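Glucose-6-phosphate dehydrogenase (Trypanosoma cruzi, PDB 5AQ1) catalyses the NADP-dependent oxidation of glucose 6-phosphate to 6-phosphogluconolactone, the entry step of the pentose phosphate pathway. Local coordinates at residues Lys48-Leu62 and Pro439-Leu451. Residues are numbered along the deposited sequence; the frame is centred on the assembly and turned at random.
Sequences KTFPALFQLYCNGML and PDAYESLIHEALL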
loop_
_atom_site.group_PDB
_atom_site.type_symbol
_atom_site.label_atom_id
_atom_site.label_comp_id
_atom_site.label_asym_id
_atom_site.label_seq_id
_atom_site.Cartn_x
_atom_site.Cartn_y
_atom_site.Cartn_z
ATOM N N LYS B 48 30.123 28.839 21.634
ATOM C CA LYS B 48 29.700 28.179 20.400
ATOM C C LYS B 48 30.329 28.754 19.132
ATOM O O LYS B 48 30.906 28.015 18.337
ATOM C CB LYS B 48 28.173 28.222 20.290
ATOM C CG LYS B 48 27.454 27.411 21.360
ATOM C CD LYS B 48 27.839 25.939 21.296
ATOM C CE LYS B 48 27.018 25.084 22.244
ATOM N NZ LYS B 48 27.582 23.707 22.325
ATOM N N THR B 49 30.221 30.063 18.944
ATOM C CA THR B 49 30.627 30.686 17.687
ATOM C C THR B 49 32.122 30.532 17.396
ATOM O O THR B 49 32.501 29.927 16.394
ATOM C CB THR B 49 30.240 32.177 17.655
ATOM O OG1 THR B 49 28.939 32.346 18.233
ATOM C CG2 THR B 49 30.228 32.702 16.222
ATOM N N PHE B 50 32.967 31.071 18.272
ATOM C CA PHE B 50 34.417 31.025 18.058
ATOM C C PHE B 50 34.976 29.596 18.029
ATOM O O PHE B 50 35.831 29.296 17.194
ATOM C CB PHE B 50 35.163 31.880 19.098
ATOM C CG PHE B 50 35.042 33.362 18.867
ATOM C CD1 PHE B 50 35.609 33.951 17.745
ATOM C CD2 PHE B 50 34.368 34.173 19.777
ATOM C CE1 PHE B 50 35.494 35.316 17.526
ATOM C CE2 PHE B 50 34.257 35.537 19.567
ATOM C CZ PHE B 50 34.818 36.110 18.438
ATOM N N PRO B 51 34.505 28.713 18.937
ATOM C CA PRO B 51 34.922 27.305 18.878
ATOM C C PRO B 51 34.564 26.598 17.572
ATOM O O PRO B 51 35.356 25.804 17.068
ATOM C CB PRO B 51 34.177 26.670 20.055
ATOM C CG PRO B 51 34.014 27.781 21.024
ATOM C CD PRO B 51 33.774 29.004 20.184
ATOM N N ALA B 52 33.379 26.881 17.038
ATOM C CA ALA B 52 32.963 26.320 15.749
ATOM C C ALA B 52 33.877 26.810 14.625
ATOM O O ALA B 52 34.315 26.025 13.783
ATOM C CB ALA B 52 31.513 26.679 15.452
ATOM N N LEU B 53 34.160 28.110 14.627
ATOM C CA LEU B 53 35.070 28.706 13.652
ATOM C C LEU B 53 36.468 28.093 13.740
ATOM O O LEU B 53 37.118 27.888 12.717
ATOM C CB LEU B 53 35.143 30.228 13.843
ATOM C CG LEU B 53 33.882 31.029 13.491
ATOM C CD1 LEU B 53 33.960 32.443 14.047
ATOM C CD2 LEU B 53 33.657 31.062 11.988
ATOM N N PHE B 54 36.925 27.808 14.960
ATOM C CA PHE B 54 38.217 27.142 15.163
ATOM C C PHE B 54 38.241 25.778 14.476
ATOM O O PHE B 54 39.192 25.455 13.762
ATOM C CB PHE B 54 38.524 26.986 16.656
ATOM C CG PHE B 54 39.751 26.163 16.946
ATOM C CD1 PHE B 54 41.002 26.581 16.517
ATOM C CD2 PHE B 54 39.657 24.974 17.656
ATOM C CE1 PHE B 54 42.137 25.832 16.786
ATOM C CE2 PHE B 54 40.790 24.218 17.930
ATOM C CZ PHE B 54 42.030 24.647 17.493
ATOM N N GLN B 55 37.189 24.990 14.687
ATOM C CA GLN B 55 37.084 23.670 14.066
ATOM C C GLN B 55 37.049 23.762 12.542
ATOM O O GLN B 55 37.670 22.949 11.857
ATOM C CB GLN B 55 35.843 22.924 14.567
ATOM C CG GLN B 55 35.877 22.543 16.042
ATOM C CD GLN B 55 37.076 21.689 16.400
ATOM O OE1 GLN B 55 37.521 20.865 15.604
ATOM N NE2 GLN B 55 37.614 21.889 17.599
ATOM N N LEU B 56 36.325 24.748 12.017
ATOM C CA LEU B 56 36.262 24.961 10.573
ATOM C C LEU B 56 37.627 25.339 10.007
ATOM O O LEU B 56 37.986 24.899 8.917
ATOM C CB LEU B 56 35.230 26.036 10.216
ATOM C CG LEU B 56 33.755 25.678 10.404
ATOM C CD1 LEU B 56 32.890 26.868 10.017
ATOM C CD2 LEU B 56 33.366 24.448 9.596
ATOM N N TYR B 57 38.380 26.153 10.742
ATOM C CA TYR B 57 39.737 26.510 10.340
ATOM C C TYR B 57 40.609 25.261 10.263
ATOM O O TYR B 57 41.281 25.034 9.262
ATOM C CB TYR B 57 40.344 27.517 11.319
ATOM C CG TYR B 57 41.696 28.056 10.897
ATOM C CD1 TYR B 57 41.798 29.028 9.904
ATOM C CD2 TYR B 57 42.875 27.606 11.501
ATOM C CE1 TYR B 57 43.030 29.531 9.513
ATOM C CE2 TYR B 57 44.114 28.105 11.119
ATOM C CZ TYR B 57 44.186 29.066 10.125
ATOM O OH TYR B 57 45.406 29.572 9.735
ATOM N N CYS B 58 40.571 24.448 11.318
ATOM C CA CYS B 58 41.403 23.246 11.416
ATOM C C CYS B 58 41.113 22.188 10.355
ATOM O O CYS B 58 42.005 21.430 9.979
ATOM C CB CYS B 58 41.257 22.609 12.797
ATOM S SG CYS B 58 41.982 23.568 14.144
ATOM N N ASN B 59 39.870 22.127 9.884
ATOM C CA ASN B 59 39.484 21.158 8.861
ATOM C C ASN B 59 39.660 21.686 7.439
ATOM O O ASN B 59 39.209 21.054 6.486
ATOM C CB ASN B 59 38.033 20.710 9.073
ATOM C CG ASN B 59 37.810 20.057 10.432
ATOM O OD1 ASN B 59 38.749 19.585 11.075
ATOM N ND2 ASN B 59 36.558 20.026 10.869
ATOM N N GLY B 60 40.316 22.837 7.295
ATOM C CA GLY B 60 40.531 23.450 5.986
ATOM C C GLY B 60 39.250 23.934 5.333
ATOM O O GLY B 60 39.158 24.002 4.111
ATOM N N MET B 61 38.262 24.277 6.152
ATOM C CA MET B 61 36.950 24.681 5.658
ATOM C C MET B 61 36.832 26.199 5.542
ATOM O O MET B 61 35.952 26.697 4.849
ATOM C CB MET B 61 35.856 24.148 6.581
ATOM C CG MET B 61 34.719 23.469 5.842
ATOM S SD MET B 61 34.955 21.689 5.728
ATOM C CE MET B 61 34.185 21.186 7.258
ATOM N N LEU B 62 37.699 26.925 6.249
ATOM C CA LEU B 62 37.846 28.367 6.075
ATOM C C LEU B 62 39.129 28.640 5.309
ATOM O O LEU B 62 40.078 27.860 5.413
ATOM C CB LEU B 62 37.934 29.072 7.425
ATOM C CG LEU B 62 36.700 29.045 8.321
ATOM C CD1 LEU B 62 37.001 29.771 9.623
ATOM C CD2 LEU B 62 35.504 29.670 7.619
ATOM N N PRO B 439 30.821 16.872 14.754
ATOM C CA PRO B 439 30.969 18.285 15.051
ATOM C C PRO B 439 29.784 18.849 15.819
ATOM O O PRO B 439 28.687 18.306 15.751
ATOM C CB PRO B 439 31.027 18.915 13.660
ATOM C CG PRO B 439 30.169 18.026 12.838
ATOM C CD PRO B 439 30.469 16.649 13.340
ATOM N N ASP B 440 30.016 19.938 16.543
ATOM C CA ASP B 440 28.936 20.708 17.134
ATOM C C ASP B 440 28.029 21.232 16.016
ATOM O O ASP B 440 28.482 21.454 14.889
ATOM C CB ASP B 440 29.508 21.875 17.945
ATOM C CG ASP B 440 28.428 22.712 18.598
ATOM O OD1 ASP B 440 27.752 22.199 19.515
ATOM O OD2 ASP B 440 28.250 23.879 18.185
ATOM N N ALA B 441 26.755 21.433 16.330
ATOM C CA ALA B 441 25.785 21.933 15.355
ATOM C C ALA B 441 26.259 23.174 14.587
ATOM O O ALA B 441 26.074 23.275 13.379
ATOM C CB ALA B 441 24.468 22.230 16.049
ATOM N N TYR B 442 26.871 24.114 15.296
ATOM C CA TYR B 442 27.254 25.389 14.701
ATOM C C TYR B 442 28.395 25.304 13.675
ATOM O O TYR B 442 28.596 26.243 12.905
ATOM C CB TYR B 442 27.586 26.400 15.800
ATOM C CG TYR B 442 26.362 26.970 16.484
ATOM C CD1 TYR B 442 25.602 27.961 15.871
ATOM C CD2 TYR B 442 25.967 26.529 17.745
ATOM C CE1 TYR B 442 24.484 28.495 16.488
ATOM C CE2 TYR B 442 24.846 27.059 18.373
ATOM C CZ TYR B 442 24.107 28.043 17.740
ATOM O OH TYR B 442 22.990 28.582 18.346
ATOM N N GLU B 443 29.140 24.201 13.655
ATOM C CA GLU B 443 30.162 24.005 12.622
ATOM C C GLU B 443 29.497 23.784 11.269
ATOM O O GLU B 443 29.843 24.436 10.285
ATOM C CB GLU B 443 31.068 22.809 12.942
ATOM C CG GLU B 443 31.935 22.974 14.180
ATOM C CD GLU B 443 32.696 21.708 14.529
ATOM O OE1 GLU B 443 33.379 21.159 13.634
ATOM O OE2 GLU B 443 32.606 21.263 15.697
ATOM N N SER B 444 28.547 22.855 11.231
ATOM C CA SER B 444 27.805 22.548 10.009
ATOM C C SER B 444 27.108 23.791 9.452
ATOM O O SER B 444 27.199 24.087 8.259
ATOM C CB SER B 444 26.758 21.461 10.284
ATOM O OG SER B 444 27.293 20.408 11.077
ATOM N N LEU B 445 26.433 24.525 10.334
ATOM C CA LEU B 445 25.572 25.636 9.928
ATOM C C LEU B 445 26.358 26.826 9.387
ATOM O O LEU B 445 26.045 27.340 8.314
ATOM C CB LEU B 445 24.663 26.064 11.086
ATOM C CG LEU B 445 23.682 24.976 11.547
ATOM C CD1 LEU B 445 23.000 25.374 12.840
ATOM C CD2 LEU B 445 22.644 24.678 10.477
ATOM N N ILE B 446 27.387 27.247 10.116
ATOM C CA ILE B 446 28.262 28.328 9.655
ATOM C C ILE B 446 28.869 27.969 8.295
ATOM O O ILE B 446 28.917 28.807 7.391
ATOM C CB ILE B 446 29.369 28.646 10.688
ATOM C CG1 ILE B 446 28.756 29.328 11.914
ATOM C CG2 ILE B 446 30.441 29.547 10.085
ATOM C CD1 ILE B 446 29.703 29.479 13.085
ATOM N N HIS B 447 29.320 26.723 8.154
ATOM C CA HIS B 447 29.871 26.229 6.889
ATOM C C HIS B 447 28.861 26.332 5.748
ATOM O O HIS B 447 29.204 26.751 4.646
ATOM C CB HIS B 447 30.346 24.780 7.051
ATOM C CG HIS B 447 30.839 24.153 5.783
ATOM N ND1 HIS B 447 31.843 24.708 5.017
ATOM C CD2 HIS B 447 30.474 23.010 5.153
ATOM C CE1 HIS B 447 32.069 23.940 3.967
ATOM N NE2 HIS B 447 31.252 22.903 4.026
ATOM N N GLU B 448 27.616 25.957 6.021
ATOM C CA GLU B 448 26.566 26.006 5.010
ATOM C C GLU B 448 26.151 27.446 4.663
ATOM O O GLU B 448 25.794 27.731 3.517
ATOM C CB GLU B 448 25.361 25.174 5.459
ATOM C CG GLU B 448 25.627 23.676 5.422
ATOM C CD GLU B 448 24.648 22.868 6.251
ATOM O OE1 GLU B 448 23.504 23.326 6.450
ATOM O OE2 GLU B 448 25.021 21.763 6.707
ATOM N N ALA B 449 26.203 28.344 5.648
ATOM C CA ALA B 449 25.974 29.772 5.407
ATOM C C ALA B 449 27.052 30.361 4.491
ATOM O O ALA B 449 26.751 31.179 3.621
ATOM C CB ALA B 449 25.923 30.536 6.720
ATOM N N LEU B 450 28.298 29.932 4.681
ATOM C CA LEU B 450 29.399 30.370 3.825
ATOM C C LEU B 450 29.278 29.825 2.409
ATOM O O LEU B 450 29.662 30.493 1.452
ATOM C CB LEU B 450 30.749 29.956 4.421
ATOM C CG LEU B 450 31.151 30.679 5.710
ATOM C CD1 LEU B 450 32.316 29.968 6.380
ATOM C CD2 LEU B 450 31.495 32.137 5.435
ATOM N N LEU B 451 28.752 28.609 2.278
ATOM C CA LEU B 451 28.504 28.028 0.960
ATOM C C LEU B 451 27.266 28.622 0.285
ATOM O O LEU B 451 27.097 28.483 -0.921
ATOM C CB LEU B 451 28.370 26.505 1.054
ATOM C CG LEU B 451 29.642 25.731 1.422
ATOM C CD1 LEU B 451 29.325 24.247 1.563
ATOM C CD2 LEU B 451 30.762 25.954 0.411
HETATM O O HOH W 1 30.677 25.250 18.683
#
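I446 is the knob of this contact: from helix 441-451 it drops into the hollow formed by T49, A52, L53 and L56 on helix 48-58. CG2, anti to the backbone N, presses on L56 CD1 at 3.6 Å and meets L53 CD2, while CG1, anti to the carbonyl carbon (chi1 -71°), carries CD1 over A52 CB. The small side chain of A52 lets the backbones close in, its CA lying 4.8 Å from E443 CA. The helix axes approach to 8.5 Å and cross at -70°. In the return direction L56 pushes CD2 against E443 O and H447 CB. Beyond the helix, which ends in a Schellman motif at G60, M61 bends at chi2 and chi3 to lay CG and SD over one face of the H447 ring, SD 4.3 Å from its centroid; L62 CD2 touches L450 CD1. L417 of the second subunit packs on M61 and E443. Y147 and L145 of strand 143-148 floor the packing, so helix 441-451, of the C-terminal part of the chain, lies against the dinucleotide-binding domain. At the other end K48 lays CB obliquely against the Y442 ring, and its NZ reaches D440 OD1 at 3.2 Å in a salt bridge, from above the carboxylate plane. D440 OD2 accepts from Y442 N and E443 OE2 from D440 N, a capping box that holds the E443 carboxylate along Q55 CB and CG. The chemistry is thus an apolar centre bordered by that carboxylate, and a charged end close to NADPH and glucose 6-phosphate, where the salt bridge probably helps orient K48.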